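Long-range contact in Pvc2 (Photorhabdus asymbiotica subsp. asymbiotica, PDB 6J0B), which probably forms the contractile sheath around the inner tube of an extracellular, phage-tail-like injection system: residues Val34-Arg48 with Tyr82-Ile94. Numbering follows the deposited sequence.
Sequences VDEQNQYISEDNAIR and YCYLVKTTSLEKI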
ATOM      1  N   VAL A  34      72.561  -6.411 -18.187  1.00 70.84           N
ATOM      2  CA  VAL A  34      73.257  -6.316 -16.912  1.00 70.84           C
ATOM      3  C   VAL A  34      74.728  -6.067 -17.200  1.00 70.84           C
ATOM      4  O   VAL A  34      75.313  -6.733 -18.061  1.00 70.84           O
ATOM      5  CB  VAL A  34      73.061  -7.591 -16.074  1.00 70.84           C
ATOM      6  CG1 VAL A  34      73.731  -7.462 -14.723  1.00 70.84           C
ATOM      7  CG2 VAL A  34      71.583  -7.888 -15.903  1.00 70.84           C
ATOM      8  N   ASP A  35      75.316  -5.104 -16.497  1.00 79.98           N
ATOM      9  CA  ASP A  35      76.715  -4.777 -16.711  1.00 79.98           C
ATOM     10  C   ASP A  35      77.616  -5.887 -16.186  1.00 79.98           C
ATOM     11  O   ASP A  35      77.232  -6.674 -15.319  1.00 79.98           O
ATOM     12  CB  ASP A  35      77.072  -3.453 -16.028  1.00 79.98           C
ATOM     13  CG  ASP A  35      77.103  -3.553 -14.507  1.00 79.98           C
ATOM     14  OD1 ASP A  35      76.256  -4.263 -13.924  1.00 79.98           O
ATOM     15  OD2 ASP A  35      77.974  -2.903 -13.891  1.00 79.98           O
ATOM     16  N   GLU A  36      78.825  -5.951 -16.729  1.00 85.02           N
ATOM     17  CA  GLU A  36      79.856  -6.724 -16.067  1.00 85.02           C
ATOM     18  C   GLU A  36      80.318  -5.967 -14.825  1.00 85.02           C
ATOM     19  O   GLU A  36      80.051  -4.770 -14.679  1.00 85.02           O
ATOM     20  CB  GLU A  36      81.014  -7.009 -17.022  1.00 85.02           C
ATOM     21  CG  GLU A  36      80.630  -7.951 -18.155  1.00 85.02           C
ATOM     22  CD  GLU A  36      81.798  -8.306 -19.053  1.00 85.02           C
ATOM     23  OE1 GLU A  36      82.782  -7.538 -19.085  1.00 85.02           O
ATOM     24  OE2 GLU A  36      81.730  -9.354 -19.727  1.00 85.02           O
ATOM     25  N   GLN A  37      81.058  -6.681 -13.962  1.00 88.52           N
ATOM     26  CA  GLN A  37      81.188  -6.432 -12.515  1.00 88.52           C
ATOM     27  C   GLN A  37      79.851  -6.578 -11.794  1.00 88.52           C
ATOM     28  O   GLN A  37      79.553  -5.827 -10.864  1.00 88.52           O
ATOM     29  CB  GLN A  37      81.825  -5.074 -12.166  1.00 88.52           C
ATOM     30  CG  GLN A  37      83.193  -4.840 -12.761  1.00 88.52           C
ATOM     31  CD  GLN A  37      84.265  -5.638 -12.058  1.00 88.52           C
ATOM     32  OE1 GLN A  37      84.916  -6.490 -12.660  1.00 88.52           O
ATOM     33  NE2 GLN A  37      84.457  -5.367 -10.772  1.00 88.52           N
ATOM     34  N   ASN A  38      79.037  -7.543 -12.216  1.00 84.74           N
ATOM     35  CA  ASN A  38      77.856  -7.975 -11.474  1.00 84.74           C
ATOM     36  C   ASN A  38      78.106  -9.415 -11.048  1.00 84.74           C
ATOM     37  O   ASN A  38      78.150 -10.319 -11.889  1.00 84.74           O
ATOM     38  CB  ASN A  38      76.586  -7.859 -12.314  1.00 84.74           C
ATOM     39  CG  ASN A  38      75.321  -7.972 -11.482  1.00 84.74           C
ATOM     40  OD1 ASN A  38      75.018  -9.027 -10.926  1.00 84.74           O
ATOM     41  ND2 ASN A  38      74.568  -6.884 -11.406  1.00 84.74           N
ATOM     42  N   GLN A  39      78.260  -9.627  -9.743  1.00 86.91           N
ATOM     43  CA  GLN A  39      78.695 -10.916  -9.224  1.00 86.91           C
ATOM     44  C   GLN A  39      77.566 -11.926  -9.080  1.00 86.91           C
ATOM     45  O   GLN A  39      77.836 -13.082  -8.741  1.00 86.91           O
ATOM     46  CB  GLN A  39      79.375 -10.724  -7.865  1.00 86.91           C
ATOM     47  CG  GLN A  39      78.438 -10.285  -6.740  1.00 86.91           C
ATOM     48  CD  GLN A  39      78.269  -8.775  -6.646  1.00 86.91           C
ATOM     49  OE1 GLN A  39      78.573  -8.040  -7.586  1.00 86.91           O
ATOM     50  NE2 GLN A  39      77.787  -8.307  -5.501  1.00 86.91           N
ATOM     51  N   TYR A  40      76.319 -11.535  -9.333  1.00 81.83           N
ATOM     52  CA  TYR A  40      75.201 -12.417  -9.025  1.00 81.83           C
ATOM     53  C   TYR A  40      74.773 -13.282 -10.200  1.00 81.83           C
ATOM     54  O   TYR A  40      74.365 -14.429  -9.997  1.00 81.83           O
ATOM     55  CB  TYR A  40      74.015 -11.602  -8.521  1.00 81.83           C
ATOM     56  CG  TYR A  40      74.172 -11.189  -7.083  1.00 81.83           C
ATOM     57  CD1 TYR A  40      73.934 -12.093  -6.058  1.00 81.83           C
ATOM     58  CD2 TYR A  40      74.570  -9.901  -6.748  1.00 81.83           C
ATOM     59  CE1 TYR A  40      74.080 -11.727  -4.736  1.00 81.83           C
ATOM     60  CE2 TYR A  40      74.715  -9.523  -5.428  1.00 81.83           C
ATOM     61  CZ  TYR A  40      74.470 -10.442  -4.427  1.00 81.83           C
ATOM     62  OH  TYR A  40      74.616 -10.073  -3.110  1.00 81.83           O
ATOM     63  N   ILE A  41      74.843 -12.772 -11.424  1.00 80.31           N
ATOM     64  CA  ILE A  41      74.473 -13.546 -12.600  1.00 80.31           C
ATOM     65  C   ILE A  41      75.737 -13.897 -13.372  1.00 80.31           C
ATOM     66  O   ILE A  41      76.740 -13.174 -13.322  1.00 80.31           O
ATOM     67  CB  ILE A  41      73.445 -12.814 -13.489  1.00 80.31           C
ATOM     68  CG1 ILE A  41      74.064 -11.654 -14.260  1.00 80.31           C
ATOM     69  CG2 ILE A  41      72.285 -12.306 -12.653  1.00 80.31           C
ATOM     70  CD1 ILE A  41      73.235 -11.250 -15.437  1.00 80.31           C
ATOM     71  N   SER A  42      75.699 -15.036 -14.049  1.00 84.55           N
ATOM     72  CA  SER A  42      76.827 -15.528 -14.818  1.00 84.55           C
ATOM     73  C   SER A  42      76.670 -15.151 -16.285  1.00 84.55           C
ATOM     74  O   SER A  42      75.593 -14.757 -16.738  1.00 84.55           O
ATOM     75  CB  SER A  42      76.948 -17.046 -14.675  1.00 84.55           C
ATOM     76  OG  SER A  42      77.825 -17.588 -15.644  1.00 84.55           O
ATOM     77  N   GLU A  43      77.769 -15.264 -17.024  1.00 84.72           N
ATOM     78  CA  GLU A  43      77.711 -15.084 -18.464  1.00 84.72           C
ATOM     79  C   GLU A  43      76.953 -16.232 -19.117  1.00 84.72           C
ATOM     80  O   GLU A  43      76.874 -17.344 -18.587  1.00 84.72           O
ATOM     81  CB  GLU A  43      79.112 -15.023 -19.067  1.00 84.72           C
ATOM     82  CG  GLU A  43      79.775 -13.667 -19.091  1.00 84.72           C
ATOM     83  CD  GLU A  43      81.163 -13.747 -19.695  1.00 84.72           C
ATOM     84  OE1 GLU A  43      81.934 -12.775 -19.567  1.00 84.72           O
ATOM     85  OE2 GLU A  43      81.484 -14.795 -20.295  1.00 84.72           O
ATOM     86  N   ASP A  44      76.374 -15.928 -20.280  1.00 83.23           N
ATOM     87  CA  ASP A  44      75.889 -16.898 -21.262  1.00 83.23           C
ATOM     88  C   ASP A  44      74.751 -17.776 -20.750  1.00 83.23           C
ATOM     89  O   ASP A  44      74.564 -18.891 -21.245  1.00 83.23           O
ATOM     90  CB  ASP A  44      77.034 -17.769 -21.791  1.00 83.23           C
ATOM     91  CG  ASP A  44      77.792 -17.102 -22.920  1.00 83.23           C
ATOM     92  OD1 ASP A  44      77.151 -16.726 -23.922  1.00 83.23           O
ATOM     93  OD2 ASP A  44      79.025 -16.945 -22.803  1.00 83.23           O
ATOM     94  N   ASN A  45      73.977 -17.307 -19.774  1.00 77.83           N
ATOM     95  CA  ASN A  45      72.680 -17.911 -19.507  1.00 77.83           C
ATOM     96  C   ASN A  45      71.727 -16.850 -18.983  1.00 77.83           C
ATOM     97  O   ASN A  45      72.116 -15.976 -18.204  1.00 77.83           O
ATOM     98  CB  ASN A  45      72.755 -19.097 -18.527  1.00 77.83           C
ATOM     99  CG  ASN A  45      73.748 -18.887 -17.405  1.00 77.83           C
ATOM    100  OD1 ASN A  45      74.098 -17.760 -17.060  1.00 77.83           O
ATOM    101  ND2 ASN A  45      74.206 -19.986 -16.821  1.00 77.83           N
ATOM    102  N   ALA A  46      70.482 -16.929 -19.440  1.00 68.40           N
ATOM    103  CA  ALA A  46      69.425 -16.047 -18.977  1.00 68.40           C
ATOM    104  C   ALA A  46      68.818 -16.614 -17.706  1.00 68.40           C
ATOM    105  O   ALA A  46      68.544 -17.814 -17.624  1.00 68.40           O
ATOM    106  CB  ALA A  46      68.344 -15.898 -20.043  1.00 68.40           C
ATOM    107  N   ILE A  47      68.605 -15.753 -16.723  1.00 61.96           N
ATOM    108  CA  ILE A  47      68.009 -16.143 -15.455  1.00 61.96           C
ATOM    109  C   ILE A  47      66.590 -15.599 -15.451  1.00 61.96           C
ATOM    110  O   ILE A  47      66.385 -14.381 -15.383  1.00 61.96           O
ATOM    111  CB  ILE A  47      68.820 -15.629 -14.257  1.00 61.96           C
ATOM    112  CG1 ILE A  47      70.171 -16.345 -14.174  1.00 61.96           C
ATOM    113  CG2 ILE A  47      68.063 -15.848 -12.962  1.00 61.96           C
ATOM    114  CD1 ILE A  47      71.329 -15.603 -14.807  1.00 61.96           C
ATOM    115  N   ARG A  48      65.608 -16.488 -15.559  1.00 55.61           N
ATOM    116  CA  ARG A  48      64.221 -16.048 -15.549  1.00 55.61           C
ATOM    117  C   ARG A  48      63.817 -15.665 -14.136  1.00 55.61           C
ATOM    118  O   ARG A  48      63.943 -16.465 -13.204  1.00 55.61           O
ATOM    119  CB  ARG A  48      63.286 -17.126 -16.085  1.00 55.61           C
ATOM    120  CG  ARG A  48      61.834 -16.686 -16.015  1.00 55.61           C
ATOM    121  CD  ARG A  48      60.857 -17.808 -16.259  1.00 55.61           C
ATOM    122  NE  ARG A  48      60.619 -18.025 -17.678  1.00 55.61           N
ATOM    123  CZ  ARG A  48      59.576 -18.690 -18.161  1.00 55.61           C
ATOM    124  NH1 ARG A  48      59.433 -18.847 -19.470  1.00 55.61           N
ATOM    125  NH2 ARG A  48      58.672 -19.193 -17.333  1.00 55.61           N
ATOM    126  N   TYR A  82      57.138 -11.590 -15.692  1.00 51.03           N
ATOM    127  CA  TYR A  82      58.431 -12.243 -15.565  1.00 51.03           C
ATOM    128  C   TYR A  82      59.397 -11.734 -16.626  1.00 51.03           C
ATOM    129  O   TYR A  82      59.005 -11.434 -17.755  1.00 51.03           O
ATOM    130  CB  TYR A  82      58.284 -13.763 -15.654  1.00 51.03           C
ATOM    131  CG  TYR A  82      57.844 -14.311 -16.991  1.00 51.03           C
ATOM    132  CD1 TYR A  82      58.771 -14.828 -17.890  1.00 51.03           C
ATOM    133  CD2 TYR A  82      56.502 -14.349 -17.339  1.00 51.03           C
ATOM    134  CE1 TYR A  82      58.373 -15.340 -19.105  1.00 51.03           C
ATOM    135  CE2 TYR A  82      56.096 -14.861 -18.553  1.00 51.03           C
ATOM    136  CZ  TYR A  82      57.036 -15.355 -19.430  1.00 51.03           C
ATOM    137  OH  TYR A  82      56.636 -15.868 -20.640  1.00 51.03           O
ATOM    138  N   CYS A  83      60.669 -11.634 -16.253  1.00 52.10           N
ATOM    139  CA  CYS A  83      61.692 -11.090 -17.130  1.00 52.10           C
ATOM    140  C   CYS A  83      62.936 -11.957 -17.056  1.00 52.10           C
ATOM    141  O   CYS A  83      63.074 -12.806 -16.174  1.00 52.10           O
ATOM    142  CB  CYS A  83      62.041  -9.648 -16.755  1.00 52.10           C
ATOM    143  SG  CYS A  83      62.813  -9.473 -15.138  1.00 52.10           S
ATOM    144  N   TYR A  84      63.846 -11.733 -17.995  1.00 54.25           N
ATOM    145  CA  TYR A  84      65.125 -12.422 -18.032  1.00 54.25           C
ATOM    146  C   TYR A  84      66.245 -11.445 -17.708  1.00 54.25           C
ATOM    147  O   TYR A  84      66.119 -10.238 -17.919  1.00 54.25           O
ATOM    148  CB  TYR A  84      65.374 -13.060 -19.401  1.00 54.25           C
ATOM    149  CG  TYR A  84      64.431 -14.187 -19.738  1.00 54.25           C
ATOM    150  CD1 TYR A  84      63.221 -13.941 -20.368  1.00 54.25           C
ATOM    151  CD2 TYR A  84      64.755 -15.500 -19.430  1.00 54.25           C
ATOM    152  CE1 TYR A  84      62.357 -14.970 -20.677  1.00 54.25           C
ATOM    153  CE2 TYR A  84      63.899 -16.534 -19.735  1.00 54.25           C
ATOM    154  CZ  TYR A  84      62.703 -16.263 -20.358  1.00 54.25           C
ATOM    155  OH  TYR A  84      61.846 -17.292 -20.664  1.00 54.25           O
ATOM    156  N   LEU A  85      67.345 -11.980 -17.189  1.00 61.21           N
ATOM    157  CA  LEU A  85      68.524 -11.195 -16.840  1.00 61.21           C
ATOM    158  C   LEU A  85      69.712 -11.766 -17.600  1.00 61.21           C
ATOM    159  O   LEU A  85      70.241 -12.817 -17.229  1.00 61.21           O
ATOM    160  CB  LEU A  85      68.782 -11.224 -15.335  1.00 61.21           C
ATOM    161  CG  LEU A  85      68.219 -10.122 -14.440  1.00 61.21           C
ATOM    162  CD1 LEU A  85      66.710 -10.156 -14.385  1.00 61.21           C
ATOM    163  CD2 LEU A  85      68.800 -10.253 -13.048  1.00 61.21           C
ATOM    164  N   VAL A  86      70.130 -11.081 -18.658  1.00 65.65           N
ATOM    165  CA  VAL A  86      71.248 -11.507 -19.490  1.00 65.65           C
ATOM    166  C   VAL A  86      72.353 -10.474 -19.357  1.00 65.65           C
ATOM    167  O   VAL A  86      72.087  -9.269 -19.406  1.00 65.65           O
ATOM    168  CB  VAL A  86      70.826 -11.674 -20.963  1.00 65.65           C
ATOM    169  CG1 VAL A  86      71.953 -12.265 -21.783  1.00 65.65           C
ATOM    170  CG2 VAL A  86      69.601 -12.548 -21.066  1.00 65.65           C
ATOM    171  N   LYS A  87      73.586 -10.940 -19.170  1.00 75.15           N
ATOM    172  CA  LYS A  87      74.721 -10.030 -19.126  1.00 75.15           C
ATOM    173  C   LYS A  87      74.982  -9.443 -20.508  1.00 75.15           C
ATOM    174  O   LYS A  87      74.693 -10.059 -21.535  1.00 75.15           O
ATOM    175  CB  LYS A  87      75.966 -10.740 -18.601  1.00 75.15           C
ATOM    176  CG  LYS A  87      76.368 -10.266 -17.218  1.00 75.15           C
ATOM    177  CD  LYS A  87      77.563 -11.013 -16.673  1.00 75.15           C
ATOM    178  CE  LYS A  87      77.878 -10.550 -15.262  1.00 75.15           C
ATOM    179  NZ  LYS A  87      79.003 -11.313 -14.662  1.00 75.15           N
ATOM    180  N   THR A  88      75.541  -8.232 -20.522  1.00 75.48           N
ATOM    181  CA  THR A  88      75.517  -7.408 -21.724  1.00 75.48           C
ATOM    182  C   THR A  88      76.530  -7.833 -22.780  1.00 75.48           C
ATOM    183  O   THR A  88      76.343  -7.505 -23.955  1.00 75.48           O
ATOM    184  CB  THR A  88      75.736  -5.935 -21.355  1.00 75.48           C
ATOM    185  OG1 THR A  88      75.652  -5.126 -22.533  1.00 75.48           O
ATOM    186  CG2 THR A  88      77.093  -5.725 -20.695  1.00 75.48           C
ATOM    187  N   THR A  89      77.587  -8.554 -22.409  1.00 78.33           N
ATOM    188  CA  THR A  89      78.579  -8.958 -23.397  1.00 78.33           C
ATOM    189  C   THR A  89      78.223 -10.271 -24.072  1.00 78.33           C
ATOM    190  O   THR A  89      78.575 -10.475 -25.240  1.00 78.33           O
ATOM    191  CB  THR A  89      79.960  -9.067 -22.755  1.00 78.33           C
ATOM    192  OG1 THR A  89      79.916 -10.009 -21.677  1.00 78.33           O
ATOM    193  CG2 THR A  89      80.390  -7.709 -22.233  1.00 78.33           C
ATOM    194  N   SER A  90      77.537 -11.162 -23.363  1.00 77.89           N
ATOM    195  CA  SER A  90      76.961 -12.361 -23.951  1.00 77.89           C
ATOM    196  C   SER A  90      75.508 -12.161 -24.347  1.00 77.89           C
ATOM    197  O   SER A  90      74.771 -13.142 -24.485  1.00 77.89           O
ATOM    198  CB  SER A  90      77.078 -13.533 -22.979  1.00 77.89           C
ATOM    199  OG  SER A  90      76.220 -13.349 -21.868  1.00 77.89           O
ATOM    200  N   LEU A  91      75.084 -10.910 -24.533  1.00 74.22           N
ATOM    201  CA  LEU A  91      73.673 -10.616 -24.750  1.00 74.22           C
ATOM    202  C   LEU A  91      73.219 -11.005 -26.150  1.00 74.22           C
ATOM    203  O   LEU A  91      72.055 -11.367 -26.344  1.00 74.22           O
ATOM    204  CB  LEU A  91      73.421  -9.130 -24.489  1.00 74.22           C
ATOM    205  CG  LEU A  91      72.012  -8.553 -24.577  1.00 74.22           C
ATOM    206  CD1 LEU A  91      71.706  -7.722 -23.354  1.00 74.22           C
ATOM    207  CD2 LEU A  91      71.890  -7.708 -25.822  1.00 74.22           C
ATOM    208  N   GLU A  92      74.118 -10.961 -27.129  1.00 76.59           N
ATOM    209  CA  GLU A  92      73.758 -11.260 -28.509  1.00 76.59           C
ATOM    210  C   GLU A  92      73.644 -12.751 -28.791  1.00 76.59           C
ATOM    211  O   GLU A  92      73.262 -13.126 -29.904  1.00 76.59           O
ATOM    212  CB  GLU A  92      74.772 -10.633 -29.470  1.00 76.59           C
ATOM    213  CG  GLU A  92      76.098 -11.379 -29.577  1.00 76.59           C
ATOM    214  CD  GLU A  92      77.038 -11.096 -28.420  1.00 76.59           C
ATOM    215  OE1 GLU A  92      77.816 -12.001 -28.049  1.00 76.59           O
ATOM    216  OE2 GLU A  92      76.997  -9.971 -27.881  1.00 76.59           O
ATOM    217  N   LYS A  93      73.964 -13.609 -27.824  1.00 74.74           N
ATOM    218  CA  LYS A  93      73.864 -15.050 -28.007  1.00 74.74           C
ATOM    219  C   LYS A  93      72.625 -15.655 -27.364  1.00 74.74           C
ATOM    220  O   LYS A  93      72.158 -16.702 -27.820  1.00 74.74           O
ATOM    221  CB  LYS A  93      75.104 -15.742 -27.435  1.00 74.74           C
ATOM    222  CG  LYS A  93      76.410 -15.289 -28.056  1.00 74.74           C
ATOM    223  CD  LYS A  93      77.602 -15.947 -27.382  1.00 74.74           C
ATOM    224  CE  LYS A  93      77.570 -17.459 -27.538  1.00 74.74           C
ATOM    225  NZ  LYS A  93      78.775 -18.107 -26.947  1.00 74.74           N
ATOM    226  N   ILE A  94      72.076 -15.020 -26.334  1.00 70.87           N
ATOM    227  CA  ILE A  94      71.019 -15.636 -25.538  1.00 70.87           C
ATOM    228  C   ILE A  94      69.637 -15.207 -26.013  1.00 70.87           C
ATOM    229  O   ILE A  94      68.693 -15.999 -25.966  1.00 70.87           O
ATOM    230  CB  ILE A  94      71.238 -15.305 -24.050  1.00 70.87           C
ATOM    231  CG1 ILE A  94      72.691 -15.561 -23.663  1.00 70.87           C
ATOM    232  CG2 ILE A  94      70.341 -16.147 -23.171  1.00 70.87           C
ATOM    233  CD1 ILE A  94      73.114 -17.003 -23.808  1.00 70.87           C
TER
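Lys87 NZ is gripped by two backbone carbonyls of the loop that follows strand 31-34. It donates to Asn38 O at 3.1 Å and, weakly, to Ile41 O. The contact lies at one end of the mixed sheet of the phage tail sheath subtilisin-like domain. Strand 83-87 runs between parallel strand 31-34 and the short, loosely paired antiparallel strand 47-49, outermost in this chain. The Lys87 chain is extended beyond CG (chi2 177°), which carries the ammonium to both carbonyls. Its CG passes Ile41 CD1 at 3.7 Å, the two side chains running in opposite directions.

Val34 pairs with Lys87 in parallel: Val34 N donates to Val86 O, and Thr88 N to Val34 O. Beyond the strand, Thr89 OG1 donates to Glu36 OE2 at 2.7 Å, from above the carboxylate plane. Asp44 N donates to Ser90 OG at 3.0 Å. Ala46 CB sits among Tyr84, Val86 and Ile94.

At the far end Arg48 lies alongside Tyr84, pointing the same way. Tyr82 CE1 lies over one face of the guanidinium, off-centre, planes 42° apart, while Tyr82 OH hydrogen-bonds to Asp100. Arg48 NH1 donates to Tyr84 OH at 3.1 Å, the hydroxyl oxygen 2° out of the guanidinium plane.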